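Local coordinates for protein CghA (Chaetomium globosum, PDB 6KBC) that belongs to the Diels-Alderase family of calycin-like beta proteins and binds the ligand WK1 in a pocket of its two-domain fold, at residues K317-N322 / D360-S365. Sequence-based numbering, arbitrary orientation.
Sequences KYRDKN and DGTGNS. With WK1 ((2S)-3-[(2S,4E)-4-[[(1R,2S,4aR,6S,8R,8aS)-2-[(E)-but-2-en-2-yl]-6,8-dimethyl-1,2,4a,5,6,7,8,8a-octahydronaphthalen-1-yl]-oxidanyl-methylidene]-3,5-bis(oxidanylidene)pyrrolidin-2-yl]-2-methyl-2-oxidanyl-propanoic acid), chain B.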
ATOM      1  N   LYS A 317      -0.277 -19.934  -0.070  1.00 21.82           N
ATOM      2  CA  LYS A 317      -0.773 -21.007  -0.923  1.00 29.68           C
ATOM      3  C   LYS A 317      -0.012 -21.134  -2.227  1.00 27.79           C
ATOM      4  O   LYS A 317      -0.231 -22.108  -2.948  1.00 28.46           O
ATOM      5  CB  LYS A 317      -2.248 -20.786  -1.307  1.00 26.86           C
ATOM      6  CG  LYS A 317      -3.244 -20.686  -0.157  1.00 37.06           C
ATOM      7  CD  LYS A 317      -3.262 -21.934   0.678  1.00 37.25           C
ATOM      8  CE  LYS A 317      -4.545 -22.013   1.497  1.00 41.17           C
ATOM      9  NZ  LYS A 317      -4.521 -23.213   2.377  1.00 35.06           N
ATOM     10  N   TYR A 318       0.810 -20.153  -2.585  1.00 23.43           N
ATOM     11  CA  TYR A 318       1.319 -20.111  -3.949  1.00 25.43           C
ATOM     12  C   TYR A 318       2.805 -20.421  -3.976  1.00 23.22           C
ATOM     13  O   TYR A 318       3.198 -21.480  -3.492  1.00 24.59           O
ATOM     14  CB  TYR A 318       0.975 -18.765  -4.578  1.00 26.25           C
ATOM     15  CG  TYR A 318      -0.520 -18.575  -4.694  1.00 26.46           C
ATOM     16  CD1 TYR A 318      -1.241 -19.254  -5.677  1.00 28.76           C
ATOM     17  CD2 TYR A 318      -1.211 -17.726  -3.833  1.00 30.53           C
ATOM     18  CE1 TYR A 318      -2.613 -19.099  -5.802  1.00 31.38           C
ATOM     19  CE2 TYR A 318      -2.593 -17.562  -3.947  1.00 33.69           C
ATOM     20  CZ  TYR A 318      -3.284 -18.260  -4.934  1.00 34.86           C
ATOM     21  OH  TYR A 318      -4.648 -18.107  -5.056  1.00 36.50           O
ATOM     22  N   ARG A 319       3.642 -19.544  -4.531  1.00 22.82           N
ATOM     23  CA  ARG A 319       5.045 -19.919  -4.705  1.00 24.18           C
ATOM     24  C   ARG A 319       5.717 -20.185  -3.362  1.00 22.55           C
ATOM     25  O   ARG A 319       6.344 -21.234  -3.159  1.00 23.22           O
ATOM     26  CB  ARG A 319       5.810 -18.842  -5.472  1.00 21.59           C
ATOM     27  CG  ARG A 319       7.246 -19.273  -5.763  1.00 19.91           C
ATOM     28  CD  ARG A 319       8.099 -18.130  -6.272  1.00 23.05           C
ATOM     29  NE  ARG A 319       8.293 -17.116  -5.233  1.00 22.86           N
ATOM     30  CZ  ARG A 319       8.486 -15.828  -5.481  1.00 25.06           C
ATOM     31  NH1 ARG A 319       8.490 -15.389  -6.734  1.00 25.28           N
ATOM     32  NH2 ARG A 319       8.652 -14.975  -4.473  1.00 22.79           N
ATOM     33  N   ASP A 320       5.604 -19.245  -2.437  1.00 19.79           N
ATOM     34  CA  ASP A 320       6.269 -19.331  -1.145  1.00 21.25           C
ATOM     35  C   ASP A 320       5.263 -19.782  -0.108  1.00 22.21           C
ATOM     36  O   ASP A 320       4.234 -19.133   0.091  1.00 23.35           O
ATOM     37  CB  ASP A 320       6.870 -17.983  -0.743  1.00 21.86           C
ATOM     38  CG  ASP A 320       7.772 -17.433  -1.815  1.00 23.41           C
ATOM     39  OD1 ASP A 320       8.490 -18.254  -2.437  1.00 22.24           O
ATOM     40  OD2 ASP A 320       7.776 -16.202  -2.024  1.00 22.49           O
ATOM     41  N   LYS A 321       5.589 -20.860   0.580  1.00 21.42           N
ATOM     42  CA  LYS A 321       4.728 -21.419   1.615  1.00 20.98           C
ATOM     43  C   LYS A 321       5.064 -20.796   2.965  1.00 23.25           C
ATOM     44  O   LYS A 321       5.352 -21.489   3.947  1.00 21.63           O
ATOM     45  CB  LYS A 321       4.908 -22.936   1.637  1.00 24.18           C
ATOM     46  CG  LYS A 321       4.612 -23.639   0.294  1.00 25.18           C
ATOM     47  CD  LYS A 321       3.353 -23.106  -0.374  1.00 27.40           C
ATOM     48  CE  LYS A 321       2.920 -23.962  -1.584  1.00 28.36           C
ATOM     49  NZ  LYS A 321       4.014 -24.004  -2.570  1.00 29.06           N
ATOM     50  N   ASN A 322       5.081 -19.460   3.023  1.00 18.45           N
ATOM     51  CA  ASN A 322       5.544 -18.785   4.226  1.00 21.21           C
ATOM     52  C   ASN A 322       4.407 -18.591   5.232  1.00 21.79           C
ATOM     53  O   ASN A 322       3.234 -18.460   4.871  1.00 20.70           O
ATOM     54  CB  ASN A 322       6.189 -17.431   3.890  1.00 19.32           C
ATOM     55  CG  ASN A 322       5.229 -16.471   3.222  1.00 21.41           C
ATOM     56  OD1 ASN A 322       4.562 -16.824   2.245  1.00 19.52           O
ATOM     57  ND2 ASN A 322       5.172 -15.231   3.733  1.00 19.13           N
ATOM     58  N   ASP A 360       5.709 -23.653 -11.274  1.00 28.51           N
ATOM     59  CA  ASP A 360       6.176 -22.281 -11.360  1.00 28.06           C
ATOM     60  C   ASP A 360       5.131 -21.290 -10.859  1.00 29.07           C
ATOM     61  O   ASP A 360       5.338 -20.080 -10.984  1.00 27.10           O
ATOM     62  CB  ASP A 360       6.575 -21.947 -12.799  1.00 28.38           C
ATOM     63  CG  ASP A 360       7.730 -22.818 -13.307  1.00 33.15           C
ATOM     64  OD1 ASP A 360       8.747 -22.939 -12.597  1.00 31.21           O
ATOM     65  OD2 ASP A 360       7.627 -23.369 -14.421  1.00 31.52           O
ATOM     66  N   GLY A 361       4.034 -21.783 -10.284  1.00 28.66           N
ATOM     67  CA  GLY A 361       2.896 -20.928  -9.990  1.00 27.21           C
ATOM     68  C   GLY A 361       3.221 -19.889  -8.926  1.00 26.06           C
ATOM     69  O   GLY A 361       4.000 -20.128  -8.002  1.00 23.26           O
ATOM     70  N   THR A 362       2.634 -18.713  -9.087  1.00 23.87           N
ATOM     71  CA  THR A 362       2.845 -17.600  -8.176  1.00 23.00           C
ATOM     72  C   THR A 362       1.495 -16.991  -7.838  1.00 24.53           C
ATOM     73  O   THR A 362       0.482 -17.245  -8.503  1.00 23.86           O
ATOM     74  CB  THR A 362       3.758 -16.528  -8.779  1.00 24.09           C
ATOM     75  OG1 THR A 362       3.226 -16.120 -10.043  1.00 25.42           O
ATOM     76  CG2 THR A 362       5.202 -17.039  -8.953  1.00 23.61           C
ATOM     77  N   GLY A 363       1.487 -16.159  -6.806  1.00 21.97           N
ATOM     78  CA  GLY A 363       0.217 -15.642  -6.357  1.00 23.22           C
ATOM     79  C   GLY A 363       0.369 -14.300  -5.681  1.00 23.15           C
ATOM     80  O   GLY A 363       1.471 -13.772  -5.509  1.00 22.28           O
ATOM     81  N   ASN A 364      -0.787 -13.763  -5.301  1.00 23.45           N
ATOM     82  CA  ASN A 364      -0.939 -12.457  -4.680  1.00 23.04           C
ATOM     83  C   ASN A 364      -1.841 -12.704  -3.475  1.00 25.87           C
ATOM     84  O   ASN A 364      -3.011 -13.060  -3.641  1.00 22.52           O
ATOM     85  CB  ASN A 364      -1.550 -11.464  -5.670  1.00 24.02           C
ATOM     86  CG  ASN A 364      -1.863 -10.103  -5.045  1.00 27.89           C
ATOM     87  OD1 ASN A 364      -1.727  -9.895  -3.835  1.00 24.94           O
ATOM     88  ND2 ASN A 364      -2.270  -9.163  -5.886  1.00 28.45           N
ATOM     89  N   SER A 365      -1.279 -12.606  -2.274  1.00 21.82           N
ATOM     90  CA  SER A 365      -1.988 -12.993  -1.069  1.00 18.61           C
ATOM     91  C   SER A 365      -1.979 -11.830  -0.095  1.00 23.54           C
ATOM     92  O   SER A 365      -0.944 -11.186   0.117  1.00 22.77           O
ATOM     93  CB  SER A 365      -1.372 -14.215  -0.403  1.00 21.10           C
ATOM     94  OG  SER A 365      -1.236 -15.282  -1.329  1.00 23.75           O
TER
HETATM   95  O   WK1 B 501      -7.270  -7.218  -7.003  1.00 42.02           O
HETATM   96  C17 WK1 B 501      -7.019  -6.807  -5.899  1.00 40.34           C
HETATM   97  O1  WK1 B 501      -7.876  -6.540  -5.105  1.00 35.21           O
HETATM   98  C19 WK1 B 501      -5.619  -6.627  -5.475  1.00 35.90           C
HETATM   99  O2  WK1 B 501      -4.711  -7.095  -6.413  1.00 39.32           O
HETATM  100  C18 WK1 B 501      -5.379  -7.439  -4.240  1.00 35.48           C
HETATM  101  C20 WK1 B 501      -5.486  -5.138  -5.320  1.00 35.40           C
HETATM  102  C22 WK1 B 501      -4.286  -4.788  -4.538  1.00 33.71           C
HETATM  103  N   WK1 B 501      -4.106  -3.404  -4.145  1.00 34.23           N
HETATM  104  C21 WK1 B 501      -2.852  -3.033  -4.383  1.00 36.07           C
HETATM  105  O5  WK1 B 501      -2.408  -1.832  -4.095  1.00 32.29           O
HETATM  106  C23 WK1 B 501      -2.996  -5.119  -5.101  1.00 41.42           C
HETATM  107  O4  WK1 B 501      -2.660  -6.281  -5.621  1.00 36.88           O
HETATM  108  C24 WK1 B 501      -2.032  -4.077  -5.017  1.00 39.24           C
HETATM  109  C16 WK1 B 501      -0.642  -4.116  -5.458  1.00 39.12           C
HETATM  110  O3  WK1 B 501      -0.216  -5.204  -5.971  1.00 41.47           O
HETATM  111  C9  WK1 B 501       0.260  -2.986  -5.189  1.00 38.30           C
HETATM  112  C8  WK1 B 501       0.704  -3.327  -3.738  1.00 36.98           C
HETATM  113  C12 WK1 B 501      -0.317  -3.879  -2.765  1.00 35.88           C
HETATM  114  C13 WK1 B 501      -0.971  -3.122  -1.913  1.00 34.46           C
HETATM  115  C90 WK1 B 501      -1.975  -3.695  -0.973  1.00 36.67           C
HETATM  116  C14 WK1 B 501      -0.613  -5.336  -2.751  1.00 41.16           C
HETATM  117  C7  WK1 B 501       1.838  -4.306  -3.716  1.00 39.80           C
HETATM  118  C6  WK1 B 501       2.906  -4.049  -4.422  1.00 38.20           C
HETATM  119  C3  WK1 B 501       2.806  -2.945  -5.425  1.00 38.41           C
HETATM  120  C4  WK1 B 501       1.461  -2.883  -6.118  1.00 40.09           C
HETATM  121  C5  WK1 B 501       1.409  -1.563  -6.863  1.00 43.32           C
HETATM  122  C11 WK1 B 501       0.190  -1.509  -7.729  1.00 41.11           C
HETATM  123  C2  WK1 B 501       3.952  -2.815  -6.395  1.00 38.30           C
HETATM  124  C1  WK1 B 501       3.899  -1.398  -6.873  1.00 38.08           C
HETATM  125  C10 WK1 B 501       5.071  -0.960  -7.688  1.00 40.88           C
HETATM  126  C   WK1 B 501       2.647  -1.247  -7.680  1.00 40.47           C
HETATM  127  O   HOH W   1      -1.721 -17.618  -0.028  1.00 23.34           O
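Tyr318 lays its ring over Gly363 where strand 363-375 begins, in the calycin-like C-terminal domain of this Diels-Alderase family protein; the tyrosine sits in the loop joining strands 302-308 and 324-330. The packing is a CH-pi contact: Gly363 CA lies 3.8 Å from the centroid of the Tyr318 ring, while Lys317 CB approaches the opposite face. Tyr318 CG lies opposite its carbonyl carbon (chi1 -63°), which carries the ring across Gly363 at the start of the strand. The bare glycine lets it settle close, with Tyr318 CG 3.5 Å from Gly363 CA. The Arg319 and Thr362 side chains lie alongside each other, with Arg319 CB 4.0 Å from Thr362 CG2; the same Arg319 CB also rests against Gly361 O.

No direct hydrogen bond joins the two segments, so polar links are indirect. A water accepts from Lys317 N and is hydrogen-bonded to Ser365 OG, the oxygen at the edge of the Tyr318 ring, in its plane. Glu392 of strand 382-392 supplies a second link: its carboxylate takes the backbone N-H groups of Arg319, Asp320 and Gly363.

Within the loop, Arg319 grips Asp320 side-on, NE to OD1 in a nearly straight bond (170°) and NH2 to OD2 on the syn side. Both ends of this pair have further charged partners, Asp241 for the arginine and Lys307 for the aspartate. Lys321 NZ bonds Tyr318 O from straight ahead, at 2.8 Å.

Asn364 points away from the loop into the ligand pocket. Trp350 NE1 bonds Asn364 OD1, which should fix the amide's orientation, and Asn364 ND2 donates to WK1 O4 at 2.9 Å.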